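Local coordinates for protein phosphoribosylaminoimidazole-succinocarboxamide synthase (PDB 4O82) that catalyses the ATP-dependent joining of L-aspartate to 5-amino-1-(5-phosphoribosyl)imidazole-4-carboxylate to form SAICAR in de novo purine biosynthesis, at residues A[48-53]-A[76-81]; A[87-92]-A[120-125]; A[174-179]-A[186-191]. All blocks are in the same frame, centred on the assembly; numbering follows the deposited sequence.

Interaction 1. Residues A[48-53]-A[76-81]; sequences LNAQLS and NRLIVE. With ADP (adenosine-5'-diphosphate), chain J.
Ala50 and Asn76 meet closely where helix 45-62 passes the start of strand 77-81: CB of Ala50 lies 3.7 Å from CA of Asn76, a methyl set directly against main chain. Two residues further along the strand, Leu78 supplies the longer reach. Its CB points toward the helix, and CG stands beside the backbone N, anti to the carbonyl carbon (chi1 -52°), which carries the fork to the helix surface and leaves CG 4.5 Å from Ala50 O. There the two methyls part. CD1 settles against the CB of Ser53 at 3.9 Å and also lies 4.1 Å from the carbonyl O of Ala50, while CD2 turns to the methyl of Ala50, with 4.3 Å between Leu78 CD2 and Ala50 CB. Small residues one helical turn apart thus receive the branched end of the leucine. This packing places helix 45-62 against the four-stranded antiparallel sheet of the N-terminal part of the SAICAR synthetase fold, with Phe27 of the adjoining strand 22-27 touching both Ala50 and Ser53. The hydroxyl of Ser53 stays out of the apolar contact: its OG, beside the backbone N (chi1 -76°), returns to Asn49 O at 3.1 Å. That carbonyl is gripped twice, because Ser53 N bonds to it from the opposite face of its plane. Ser53 OG is also hydrogen-bonded to Ile192 N. The amide end of Asn76 leads away from the helix, and its ND2 bonds to Phe27 O. At the far end of the strand the main chain reaches the nucleotide: ADP N6 donates to Glu81 O over 2.9 Å, while Leu83 N bonds to the same nucleotide.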
loop_
_atom_site.group_PDB
_atom_site.type_symbol
_atom_site.label_atom_id
_atom_site.label_comp_id
_atom_site.label_asym_id
_atom_site.label_seq_id
_atom_site.Cartn_x
_atom_site.Cartn_y
_atom_site.Cartn_z
ATOM N N LEU A 48 -8.155 7.824 24.361
ATOM C CA LEU A 48 -7.456 6.951 23.408
ATOM C C LEU A 48 -7.948 7.181 21.983
ATOM O O LEU A 48 -7.141 7.315 21.048
ATOM C CB LEU A 48 -7.564 5.477 23.812
ATOM C CG LEU A 48 -6.741 4.999 25.015
ATOM C CD1 LEU A 48 -7.310 3.707 25.564
ATOM C CD2 LEU A 48 -5.264 4.827 24.689
ATOM N N ASN A 49 -9.269 7.291 21.843
ATOM C CA ASN A 49 -9.937 7.454 20.543
ATOM C C ASN A 49 -9.646 8.781 19.901
ATOM O O ASN A 49 -9.417 8.865 18.695
ATOM C CB ASN A 49 -11.454 7.315 20.708
ATOM C CG ASN A 49 -11.904 5.901 20.728
ATOM O OD1 ASN A 49 -11.104 4.973 20.566
ATOM N ND2 ASN A 49 -13.192 5.705 20.920
ATOM N N ALA A 50 -9.694 9.827 20.720
ATOM C CA ALA A 50 -9.329 11.169 20.291
ATOM C C ALA A 50 -7.899 11.155 19.762
ATOM O O ALA A 50 -7.664 11.539 18.625
ATOM C CB ALA A 50 -9.481 12.172 21.439
ATOM N N GLN A 51 -6.968 10.671 20.581
ATOM C CA GLN A 51 -5.545 10.652 20.235
ATOM C C GLN A 51 -5.275 9.848 18.977
ATOM O O GLN A 51 -4.496 10.277 18.120
ATOM C CB GLN A 51 -4.688 10.131 21.397
ATOM C CG GLN A 51 -4.800 10.969 22.661
ATOM C CD GLN A 51 -4.355 12.403 22.446
ATOM O OE1 GLN A 51 -3.252 12.654 21.968
ATOM N NE2 GLN A 51 -5.225 13.348 22.770
ATOM N N LEU A 52 -5.941 8.699 18.856
ATOM C CA LEU A 52 -5.784 7.883 17.665
ATOM C C LEU A 52 -6.364 8.621 16.446
ATOM O O LEU A 52 -5.778 8.594 15.378
ATOM C CB LEU A 52 -6.384 6.485 17.850
ATOM C CG LEU A 52 -5.617 5.611 18.847
ATOM C CD1 LEU A 52 -6.401 4.383 19.290
ATOM C CD2 LEU A 52 -4.238 5.219 18.331
ATOM N N SER A 53 -7.492 9.298 16.623
ATOM C CA SER A 53 -8.047 10.123 15.552
ATOM C C SER A 53 -7.065 11.169 15.069
ATOM O O SER A 53 -6.898 11.314 13.856
ATOM C CB SER A 53 -9.352 10.797 15.951
ATOM O OG SER A 53 -10.409 9.893 15.928
ATOM N N ASN A 76 -9.240 14.814 25.143
ATOM C CA ASN A 76 -10.315 14.107 24.446
ATOM C C ASN A 76 -11.180 15.012 23.544
ATOM O O ASN A 76 -12.337 14.691 23.243
ATOM C CB ASN A 76 -11.173 13.350 25.456
ATOM C CG ASN A 76 -12.006 14.274 26.312
ATOM O OD1 ASN A 76 -11.574 15.382 26.642
ATOM N ND2 ASN A 76 -13.214 13.833 26.665
ATOM N N ARG A 77 -10.612 16.134 23.109
ATOM C CA ARG A 77 -11.365 17.118 22.343
ATOM C C ARG A 77 -10.633 17.502 21.082
ATOM O O ARG A 77 -9.470 17.914 21.125
ATOM C CB ARG A 77 -11.641 18.379 23.167
ATOM C CG ARG A 77 -12.806 18.280 24.127
ATOM C CD ARG A 77 -13.108 19.627 24.761
ATOM N NE ARG A 77 -14.318 19.573 25.589
ATOM C CZ ARG A 77 -15.126 20.603 25.816
ATOM N NH1 ARG A 77 -14.861 21.790 25.288
ATOM N NH2 ARG A 77 -16.201 20.448 26.573
ATOM N N LEU A 78 -11.306 17.363 19.946
ATOM C CA LEU A 78 -10.722 17.838 18.697
ATOM C C LEU A 78 -11.489 19.034 18.164
ATOM O O LEU A 78 -12.709 19.129 18.313
ATOM C CB LEU A 78 -10.625 16.708 17.650
ATOM C CG LEU A 78 -9.951 15.360 17.998
ATOM C CD1 LEU A 78 -9.556 14.616 16.731
ATOM C CD2 LEU A 78 -8.733 15.511 18.889
ATOM N N ILE A 79 -10.759 19.955 17.555
ATOM C CA ILE A 79 -11.377 21.067 16.876
ATOM C C ILE A 79 -11.440 20.691 15.405
ATOM O O ILE A 79 -10.420 20.365 14.796
ATOM C CB ILE A 79 -10.579 22.372 17.092
ATOM N N VAL A 80 -12.644 20.718 14.842
ATOM C CA VAL A 80 -12.853 20.287 13.468
ATOM C C VAL A 80 -13.655 21.319 12.676
ATOM O O VAL A 80 -14.446 22.068 13.242
ATOM C CB VAL A 80 -13.513 18.884 13.366
ATOM C CG1 VAL A 80 -12.675 17.836 14.094
ATOM C CG2 VAL A 80 -14.942 18.892 13.900
ATOM N N GLU A 81 -13.416 21.352 11.370
ATOM C CA GLU A 81 -14.157 22.195 10.445
ATOM C C GLU A 81 -15.581 21.682 10.350
ATOM O O GLU A 81 -15.786 20.479 10.216
ATOM C CB GLU A 81 -13.493 22.155 9.064
ATOM C CG GLU A 81 -14.134 23.086 8.038
ATOM C CD GLU A 81 -13.420 23.083 6.695
ATOM O OE1 GLU A 81 -12.727 22.086 6.370
ATOM O OE2 GLU A 81 -13.561 24.083 5.954
HETATM P PB ADP J . -23.920 9.462 16.197
HETATM O O1B ADP J . -23.456 8.597 15.048
HETATM O O2B ADP J . -24.987 8.841 17.079
HETATM O O3B ADP J . -24.142 10.885 15.771
HETATM P PA ADP J . -21.365 10.409 17.269
HETATM O O1A ADP J . -21.032 10.554 18.734
HETATM O O2A ADP J . -20.387 9.729 16.346
HETATM O O3A ADP J . -22.728 9.537 17.294
HETATM O "O5'" ADP J . -21.732 11.870 16.702
HETATM C "C5'" ADP J . -20.998 12.528 15.670
HETATM C "C4'" ADP J . -21.987 13.150 14.696
HETATM O "O4'" ADP J . -21.482 14.360 14.117
HETATM C "C3'" ADP J . -22.253 12.223 13.530
HETATM O "O3'" ADP J . -23.598 12.475 13.141
HETATM C "C2'" ADP J . -21.350 12.727 12.433
HETATM O "O2'" ADP J . -21.858 12.468 11.130
HETATM C "C1'" ADP J . -21.340 14.212 12.705
HETATM N N9 ADP J . -20.063 14.808 12.279
HETATM C C8 ADP J . -18.843 14.264 12.397
HETATM N N7 ADP J . -17.906 15.099 11.910
HETATM C C5 ADP J . -18.540 16.216 11.489
HETATM C C6 ADP J . -18.171 17.504 10.861
HETATM N N6 ADP J . -16.894 17.797 10.583
HETATM N N1 ADP J . -19.153 18.383 10.561
HETATM C C2 ADP J . -20.452 18.135 10.826
HETATM N N3 ADP J . -20.856 16.980 11.391
HETATM C C4 ADP J . -19.968 16.007 11.727
#

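Interaction 2. Residues A[87-92]-A[120-125]; sequences PLEVVV and YYKNDE. With CD (cadmium ion), chain F; AMP (adenosine monophosphate), chain I; ADP (adenosine-5'-diphosphate), chain J.
Glu89 and Tyr120 face each other as an antiparallel hydrogen-bonded pair. Tyr120 N reaches Glu89 O at 2.9 Å, and Glu89 N returns the bond to Tyr120 O at 3.0 Å. Beyond the neighbouring non-hydrogen-bonded pair, Leu88 with Tyr121, Lys122 N adds a third rung to Pro87 O (2.9 Å). Apolar contact comes from Val91, whose CG2 lies obliquely against the Tyr120 ring, 3.7 Å from its CE2. The Tyr121 ring instead presents its edge to Pro87 O. Among the polar side-chain ends, Tyr120 OH bonds to Glu118, and those on the Glu89 side reach the ligands. Extended beyond CG, Glu89 brings OE1 to within 2.2 Å of a cadmium ion, which AMP N7 also binds, and puts OE2 2.9 Å from AMP N6. Lys122, bent at chi3 and chi4, carries NZ to a salt bridge with Glu177 OE2 and to 3.7 Å from ADP O1B. Antiparallel strands 84-93 and 111-121 thereby form one wall of a nucleotide-binding cleft, consistent with the active site of a SAICAR synthetase.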
loop_
_atom_site.group_PDB
_atom_site.type_symbol
_atom_site.label_atom_id
_atom_site.label_comp_id
_atom_site.label_asym_id
_atom_site.label_seq_id
_atom_site.Cartn_x
_atom_site.Cartn_y
_atom_site.Cartn_z
ATOM N N PRO A 87 -24.981 11.819 3.867
ATOM C CA PRO A 87 -25.753 10.925 4.738
ATOM C C PRO A 87 -25.327 9.461 4.538
ATOM O O PRO A 87 -26.156 8.580 4.336
ATOM C CB PRO A 87 -27.201 11.177 4.308
ATOM C CG PRO A 87 -27.097 11.634 2.873
ATOM C CD PRO A 87 -25.782 12.349 2.748
ATOM N N LEU A 88 -24.013 9.240 4.631
ATOM C CA LEU A 88 -23.367 7.988 4.276
ATOM C C LEU A 88 -22.398 7.478 5.341
ATOM O O LEU A 88 -21.718 8.265 6.013
ATOM C CB LEU A 88 -22.575 8.163 2.980
ATOM C CG LEU A 88 -23.283 8.535 1.667
ATOM C CD1 LEU A 88 -22.242 8.792 0.594
ATOM C CD2 LEU A 88 -24.273 7.448 1.231
ATOM N N GLU A 89 -22.369 6.156 5.483
ATOM C CA GLU A 89 -21.211 5.434 6.019
ATOM C C GLU A 89 -20.531 4.811 4.835
ATOM O O GLU A 89 -21.167 4.071 4.071
ATOM C CB GLU A 89 -21.623 4.290 6.930
ATOM C CG GLU A 89 -22.352 4.699 8.182
ATOM C CD GLU A 89 -22.864 3.494 8.943
ATOM O OE1 GLU A 89 -22.853 2.369 8.370
ATOM O OE2 GLU A 89 -23.280 3.677 10.109
ATOM N N VAL A 90 -19.246 5.120 4.671
ATOM C CA VAL A 90 -18.456 4.578 3.576
ATOM C C VAL A 90 -17.521 3.544 4.182
ATOM O O VAL A 90 -16.589 3.881 4.930
ATOM C CB VAL A 90 -17.704 5.690 2.823
ATOM C CG1 VAL A 90 -16.851 5.112 1.708
ATOM C CG2 VAL A 90 -18.690 6.743 2.291
ATOM N N VAL A 91 -17.793 2.280 3.870
ATOM C CA VAL A 91 -17.056 1.176 4.444
ATOM C C VAL A 91 -16.063 0.586 3.454
ATOM O O VAL A 91 -16.422 0.274 2.327
ATOM C CB VAL A 91 -18.006 0.095 5.050
ATOM C CG1 VAL A 91 -17.219 -1.073 5.625
ATOM C CG2 VAL A 91 -18.883 0.704 6.159
ATOM N N VAL A 92 -14.803 0.465 3.877
ATOM C CA VAL A 92 -13.771 -0.187 3.086
ATOM C C VAL A 92 -13.290 -1.438 3.810
ATOM O O VAL A 92 -13.034 -1.396 5.021
ATOM C CB VAL A 92 -12.533 0.706 2.821
ATOM C CG1 VAL A 92 -11.597 0.005 1.835
ATOM C CG2 VAL A 92 -12.933 2.076 2.302
ATOM N N TYR A 120 -23.514 2.791 2.841
ATOM C CA TYR A 120 -24.666 2.577 3.664
ATOM C C TYR A 120 -25.338 3.901 3.873
ATOM O O TYR A 120 -24.661 4.929 4.044
ATOM C CB TYR A 120 -24.257 2.035 5.021
ATOM C CG TYR A 120 -23.720 0.647 4.971
ATOM C CD1 TYR A 120 -24.547 -0.440 5.228
ATOM C CD2 TYR A 120 -22.369 0.413 4.644
ATOM C CE1 TYR A 120 -24.041 -1.739 5.181
ATOM C CE2 TYR A 120 -21.859 -0.876 4.587
ATOM C CZ TYR A 120 -22.694 -1.939 4.874
ATOM O OH TYR A 120 -22.207 -3.195 4.789
ATOM N N TYR A 121 -26.668 3.870 3.895
ATOM C CA TYR A 121 -27.471 5.052 4.173
ATOM C C TYR A 121 -27.502 5.320 5.688
ATOM O O TYR A 121 -27.952 4.490 6.479
ATOM C CB TYR A 121 -28.875 4.886 3.583
ATOM C CG TYR A 121 -29.873 5.969 3.931
ATOM C CD1 TYR A 121 -29.494 7.318 4.037
ATOM C CD2 TYR A 121 -31.211 5.646 4.114
ATOM C CE1 TYR A 121 -30.422 8.299 4.346
ATOM C CE2 TYR A 121 -32.143 6.618 4.413
ATOM C CZ TYR A 121 -31.746 7.938 4.524
ATOM O OH TYR A 121 -32.684 8.887 4.826
ATOM N N LYS A 122 -26.990 6.482 6.088
ATOM C CA LYS A 122 -26.956 6.833 7.502
ATOM C C LYS A 122 -28.368 7.159 7.966
ATOM O O LYS A 122 -28.907 8.208 7.609
ATOM C CB LYS A 122 -25.998 7.995 7.737
ATOM C CG LYS A 122 -25.177 7.866 9.013
ATOM C CD LYS A 122 -24.234 9.060 9.188
ATOM C CE LYS A 122 -24.013 9.377 10.657
ATOM N NZ LYS A 122 -23.471 8.196 11.390
ATOM N N ASN A 123 -28.971 6.238 8.729
ATOM C CA ASN A 123 -30.364 6.338 9.148
ATOM C C ASN A 123 -30.632 5.234 10.137
ATOM O O ASN A 123 -30.798 4.088 9.737
ATOM C CB ASN A 123 -31.302 6.221 7.922
ATOM C CG ASN A 123 -32.792 6.343 8.273
ATOM O OD1 ASN A 123 -33.375 5.517 9.008
ATOM N ND2 ASN A 123 -33.426 7.353 7.698
ATOM N N ASP A 124 -30.700 5.587 11.425
ATOM C CA ASP A 124 -30.821 4.622 12.520
ATOM C C ASP A 124 -32.154 3.891 12.500
ATOM O O ASP A 124 -32.240 2.720 12.892
ATOM C CB ASP A 124 -30.655 5.338 13.874
ATOM N N GLU A 125 -33.194 4.580 12.049
ATOM C CA GLU A 125 -34.533 3.995 11.996
ATOM C C GLU A 125 -34.614 2.834 11.019
ATOM O O GLU A 125 -35.322 1.857 11.257
ATOM C CB GLU A 125 -35.580 5.056 11.647
ATOM C CG GLU A 125 -36.964 4.757 12.209
HETATM CD CD CD F . -23.008 0.654 9.746
HETATM P P AMP I . -19.879 -4.459 9.657
HETATM O O1P AMP I . -20.677 -3.957 8.472
HETATM O O2P AMP I . -19.229 -5.811 9.478
HETATM O O3P AMP I . -20.545 -4.408 11.008
HETATM O "O5'" AMP I . -18.756 -3.284 9.836
HETATM C "C5'" AMP I . -17.667 -2.964 8.948
HETATM C "C4'" AMP I . -16.707 -1.926 9.555
HETATM O "O4'" AMP I . -17.326 -0.646 9.602
HETATM C "C3'" AMP I . -16.249 -2.183 10.994
HETATM O "O3'" AMP I . -14.922 -1.693 11.117
HETATM C "C2'" AMP I . -17.126 -1.317 11.863
HETATM O "O2'" AMP I . -16.486 -0.924 13.089
HETATM C "C1'" AMP I . -17.380 -0.139 10.935
HETATM N N9 AMP I . -18.715 0.442 11.168
HETATM C C8 AMP I . -19.832 0.151 10.480
HETATM N N7 AMP I . -20.882 0.880 10.937
HETATM C C5 AMP I . -20.445 1.649 11.941
HETATM C C6 AMP I . -21.028 2.646 12.866
HETATM N N6 AMP I . -22.345 2.970 12.809
HETATM N N1 AMP I . -20.188 3.223 13.767
HETATM C C2 AMP I . -18.882 2.925 13.843
HETATM N N3 AMP I . -18.294 2.025 13.035
HETATM C C4 AMP I . -19.004 1.368 12.084
HETATM P PB ADP J . -23.920 9.462 16.197
HETATM O O1B ADP J . -23.456 8.597 15.048
HETATM O O2B ADP J . -24.987 8.841 17.079
HETATM O O3B ADP J . -24.142 10.885 15.771
HETATM P PA ADP J . -21.365 10.409 17.269
HETATM O O1A ADP J . -21.032 10.554 18.734
HETATM O O2A ADP J . -20.387 9.729 16.346
HETATM O O3A ADP J . -22.728 9.537 17.294
HETATM O "O5'" ADP J . -21.732 11.870 16.702
HETATM C "C5'" ADP J . -20.998 12.528 15.670
HETATM C "C4'" ADP J . -21.987 13.150 14.696
HETATM O "O4'" ADP J . -21.482 14.360 14.117
HETATM C "C3'" ADP J . -22.253 12.223 13.530
HETATM O "O3'" ADP J . -23.598 12.475 13.141
HETATM C "C2'" ADP J . -21.350 12.727 12.433
HETATM O "O2'" ADP J . -21.858 12.468 11.130
HETATM C "C1'" ADP J . -21.340 14.212 12.705
HETATM N N9 ADP J . -20.063 14.808 12.279
HETATM C C8 ADP J . -18.843 14.264 12.397
HETATM N N7 ADP J . -17.906 15.099 11.910
HETATM C C5 ADP J . -18.540 16.216 11.489
HETATM C C6 ADP J . -18.171 17.504 10.861
HETATM N N6 ADP J . -16.894 17.797 10.583
HETATM N N1 ADP J . -19.153 18.383 10.561
HETATM C C2 ADP J . -20.452 18.135 10.826
HETATM N N3 ADP J . -20.856 16.980 11.391
HETATM C C4 ADP J . -19.968 16.007 11.727
#

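Interaction 3. Residues A[174-179]-A[186-191]; sequences FKLEFG and IVLADE. With AMP (adenosine monophosphate), chain I; ADP (adenosine-5'-diphosphate), chain J.
Leu188 lays its CD1 methyl over one face of the Phe178 ring, a CH-pi contact 3.9 Å from CD1 to the ring centroid and 25° off the normal. The leucine carries CG anti to its own backbone N (chi1 -173°), an orientation that swings the methyl back across strand 169-180, where Leu188 CD1 also meets Leu176 CD2 at 3.8 Å. Ile186 CG2 reaches CD1 of Phe178 obliquely, and beyond the segments Ile152 of helix 143-165 packs on Phe178 while Phe57 and Leu60 of helix 45-62 pack on Leu188. Beside this apolar patch runs the ladder of the hairpin. Gly179 and Val187 exchange two backbone bonds as a hydrogen-bonded pair, and Ala189 N donates to Glu177 O at 2.9 Å. Further out the side chains become charged. The carboxylates of Glu177 and Asp190 are stacked with their planes only 2° apart, Glu177 CD 3.8 Å from Asp190 CG. Lys175 probably offsets this pairing of like charges: its NZ forms a short salt bridge of 2.6 Å with Glu177 OE2 and a second salt bridge to Asp190 OD1 at 3.2 Å, its hydrogen bond weak. The other oxygen, Glu177 OE1, accepts from ADP O2' at 2.7 Å. Replacing Glu177 by an alanine removes that carboxylate, which would probably leave the ribose hydroxyl without this acceptor and Lys175 and Lys122 without their shared partner. Asp190 N bonds to ADP N7 over 3.3 Å, and the aliphatic part of Lys175 lies against the AMP base. The arrangement is a beta hairpin whose charged side, a Lys-Glu-Asp salt-bridge network, lines the nucleotide site of the synthetase.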
loop_
_atom_site.group_PDB
_atom_site.type_symbol
_atom_site.label_atom_id
_atom_site.label_comp_id
_atom_site.label_asym_id
_atom_site.label_seq_id
_atom_site.Cartn_x
_atom_site.Cartn_y
_atom_site.Cartn_z
ATOM N N PHE A 174 -13.118 -0.781 7.903
ATOM C CA PHE A 174 -13.356 0.452 8.631
ATOM C C PHE A 174 -14.439 1.304 7.969
ATOM O O PHE A 174 -14.757 1.089 6.808
ATOM C CB PHE A 174 -12.046 1.239 8.856
ATOM C CG PHE A 174 -11.423 1.787 7.612
ATOM C CD1 PHE A 174 -11.445 3.147 7.361
ATOM C CD2 PHE A 174 -10.794 0.951 6.700
ATOM C CE1 PHE A 174 -10.861 3.672 6.209
ATOM C CE2 PHE A 174 -10.235 1.470 5.549
ATOM C CZ PHE A 174 -10.270 2.831 5.297
ATOM N N LYS A 175 -15.008 2.245 8.728
ATOM C CA LYS A 175 -16.092 3.105 8.250
ATOM C C LYS A 175 -15.622 4.555 8.238
ATOM O O LYS A 175 -15.010 5.003 9.173
ATOM C CB LYS A 175 -17.345 3.006 9.132
ATOM C CG LYS A 175 -18.437 4.026 8.781
ATOM C CD LYS A 175 -19.147 4.695 9.961
ATOM C CE LYS A 175 -18.252 5.215 11.075
ATOM N NZ LYS A 175 -18.668 6.564 11.526
ATOM N N LEU A 176 -15.932 5.272 7.167
ATOM C CA LEU A 176 -15.604 6.693 7.084
ATOM C C LEU A 176 -16.864 7.483 6.808
ATOM O O LEU A 176 -17.871 6.936 6.332
ATOM C CB LEU A 176 -14.581 6.967 5.975
ATOM C CG LEU A 176 -13.208 6.303 5.968
ATOM C CD1 LEU A 176 -12.551 6.535 4.612
ATOM C CD2 LEU A 176 -12.334 6.822 7.120
ATOM N N GLU A 177 -16.795 8.763 7.136
ATOM C CA GLU A 177 -17.826 9.714 6.827
ATOM C C GLU A 177 -17.162 10.922 6.168
ATOM O O GLU A 177 -15.982 11.213 6.432
ATOM C CB GLU A 177 -18.597 10.114 8.096
ATOM C CG GLU A 177 -19.081 8.890 8.879
ATOM C CD GLU A 177 -20.116 9.192 9.950
ATOM O OE1 GLU A 177 -20.591 10.347 10.073
ATOM O OE2 GLU A 177 -20.459 8.244 10.679
ATOM N N PHE A 178 -17.952 11.586 5.316
ATOM C CA PHE A 178 -17.512 12.690 4.469
ATOM C C PHE A 178 -18.539 13.812 4.473
ATOM O O PHE A 178 -19.734 13.581 4.685
ATOM C CB PHE A 178 -17.328 12.210 3.014
ATOM C CG PHE A 178 -16.156 11.278 2.811
ATOM C CD1 PHE A 178 -14.881 11.786 2.543
ATOM C CD2 PHE A 178 -16.325 9.885 2.872
ATOM C CE1 PHE A 178 -13.815 10.941 2.322
ATOM C CE2 PHE A 178 -15.240 9.028 2.660
ATOM C CZ PHE A 178 -13.984 9.563 2.389
ATOM N N GLY A 179 -18.059 15.018 4.222
ATOM C CA GLY A 179 -18.907 16.185 4.043
ATOM C C GLY A 179 -18.331 17.220 3.076
ATOM O O GLY A 179 -17.215 17.068 2.536
ATOM N N ILE A 186 -14.993 17.858 -1.133
ATOM C CA ILE A 186 -15.328 16.684 -0.314
ATOM C C ILE A 186 -14.244 16.450 0.733
ATOM O O ILE A 186 -13.075 16.314 0.388
ATOM C CB ILE A 186 -15.581 15.448 -1.201
ATOM C CG1 ILE A 186 -16.878 15.687 -1.986
ATOM C CG2 ILE A 186 -15.636 14.153 -0.370
ATOM C CD1 ILE A 186 -17.095 14.799 -3.181
ATOM N N VAL A 187 -14.652 16.430 2.003
ATOM C CA VAL A 187 -13.721 16.431 3.129
ATOM C C VAL A 187 -13.989 15.265 4.085
ATOM O O VAL A 187 -15.109 15.077 4.541
ATOM C CB VAL A 187 -13.797 17.770 3.920
ATOM C CG1 VAL A 187 -12.826 17.772 5.100
ATOM C CG2 VAL A 187 -13.496 18.951 3.012
ATOM N N LEU A 188 -12.951 14.481 4.366
ATOM C CA LEU A 188 -13.003 13.393 5.353
ATOM C C LEU A 188 -13.289 13.919 6.768
ATOM O O LEU A 188 -12.657 14.842 7.237
ATOM C CB LEU A 188 -11.692 12.592 5.322
ATOM C CG LEU A 188 -11.633 11.324 6.180
ATOM C CD1 LEU A 188 -12.710 10.352 5.712
ATOM C CD2 LEU A 188 -10.240 10.696 6.128
ATOM N N ALA A 189 -14.260 13.313 7.432
ATOM C CA ALA A 189 -14.768 13.812 8.695
ATOM C C ALA A 189 -14.846 12.736 9.773
ATOM O O ALA A 189 -14.142 11.740 9.730
ATOM C CB ALA A 189 -16.147 14.414 8.474
ATOM N N ASP A 190 -15.738 12.971 10.727
ATOM C CA ASP A 190 -15.984 12.103 11.869
ATOM C C ASP A 190 -14.717 11.673 12.607
ATOM O O ASP A 190 -13.863 12.523 12.939
ATOM C CB ASP A 190 -16.819 10.891 11.453
ATOM C CG ASP A 190 -17.580 10.322 12.586
ATOM O OD1 ASP A 190 -17.406 9.116 12.887
ATOM O OD2 ASP A 190 -18.352 11.079 13.190
ATOM N N GLU A 191 -14.590 10.367 12.866
ATOM C CA GLU A 191 -13.445 9.864 13.645
ATOM C C GLU A 191 -12.766 8.705 12.962
ATOM O O GLU A 191 -13.344 8.077 12.083
ATOM C CB GLU A 191 -13.859 9.454 15.061
ATOM C CG GLU A 191 -14.533 8.094 15.133
ATOM C CD GLU A 191 -15.036 7.748 16.520
ATOM O OE1 GLU A 191 -14.235 7.295 17.369
ATOM O OE2 GLU A 191 -16.247 7.914 16.744
HETATM P P AMP I . -19.879 -4.459 9.657
HETATM O O1P AMP I . -20.677 -3.957 8.472
HETATM O O2P AMP I . -19.229 -5.811 9.478
HETATM O O3P AMP I . -20.545 -4.408 11.008
HETATM O "O5'" AMP I . -18.756 -3.284 9.836
HETATM C "C5'" AMP I . -17.667 -2.964 8.948
HETATM C "C4'" AMP I . -16.707 -1.926 9.555
HETATM O "O4'" AMP I . -17.326 -0.646 9.602
HETATM C "C3'" AMP I . -16.249 -2.183 10.994
HETATM O "O3'" AMP I . -14.922 -1.693 11.117
HETATM C "C2'" AMP I . -17.126 -1.317 11.863
HETATM O "O2'" AMP I . -16.486 -0.924 13.089
HETATM C "C1'" AMP I . -17.380 -0.139 10.935
HETATM N N9 AMP I . -18.715 0.442 11.168
HETATM C C8 AMP I . -19.832 0.151 10.480
HETATM N N7 AMP I . -20.882 0.880 10.937
HETATM C C5 AMP I . -20.445 1.649 11.941
HETATM C C6 AMP I . -21.028 2.646 12.866
HETATM N N6 AMP I . -22.345 2.970 12.809
HETATM N N1 AMP I . -20.188 3.223 13.767
HETATM C C2 AMP I . -18.882 2.925 13.843
HETATM N N3 AMP I . -18.294 2.025 13.035
HETATM C C4 AMP I . -19.004 1.368 12.084
HETATM P PB ADP J . -23.920 9.462 16.197
HETATM O O1B ADP J . -23.456 8.597 15.048
HETATM O O2B ADP J . -24.987 8.841 17.079
HETATM O O3B ADP J . -24.142 10.885 15.771
HETATM P PA ADP J . -21.365 10.409 17.269
HETATM O O1A ADP J . -21.032 10.554 18.734
HETATM O O2A ADP J . -20.387 9.729 16.346
HETATM O O3A ADP J . -22.728 9.537 17.294
HETATM O "O5'" ADP J . -21.732 11.870 16.702
HETATM C "C5'" ADP J . -20.998 12.528 15.670
HETATM C "C4'" ADP J . -21.987 13.150 14.696
HETATM O "O4'" ADP J . -21.482 14.360 14.117
HETATM C "C3'" ADP J . -22.253 12.223 13.530
HETATM O "O3'" ADP J . -23.598 12.475 13.141
HETATM C "C2'" ADP J . -21.350 12.727 12.433
HETATM O "O2'" ADP J . -21.858 12.468 11.130
HETATM C "C1'" ADP J . -21.340 14.212 12.705
HETATM N N9 ADP J . -20.063 14.808 12.279
HETATM C C8 ADP J . -18.843 14.264 12.397
HETATM N N7 ADP J . -17.906 15.099 11.910
HETATM C C5 ADP J . -18.540 16.216 11.489
HETATM C C6 ADP J . -18.171 17.504 10.861
HETATM N N6 ADP J . -16.894 17.797 10.583
HETATM N N1 ADP J . -19.153 18.383 10.561
HETATM C C2 ADP J . -20.452 18.135 10.826
HETATM N N3 ADP J . -20.856 16.980 11.391
HETATM C C4 ADP J . -19.968 16.007 11.727
#

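From the N terminus the three contacts follow in series, and none encloses or crosses another. Interaction 1 closes the excursion from helix 45-62 through strand 69-72 to strand 77-81, within the N-terminal sheet region. The chain then enters strand 84-93, and interaction 2 closes the long connection to strand 111-121. Interaction 3 shuts the short turn between strands 169-180 and 186-188. Strands 84-93 and 169-180 are neighbours in one antiparallel sheet, so interactions 2 and 3 join directly, with a probable bond between Val90 O and Leu176 N. Interaction 1 meets interaction 3 where Ser53 packs on Glu191. All three touch ADP, and interactions 2 and 3 also share AMP.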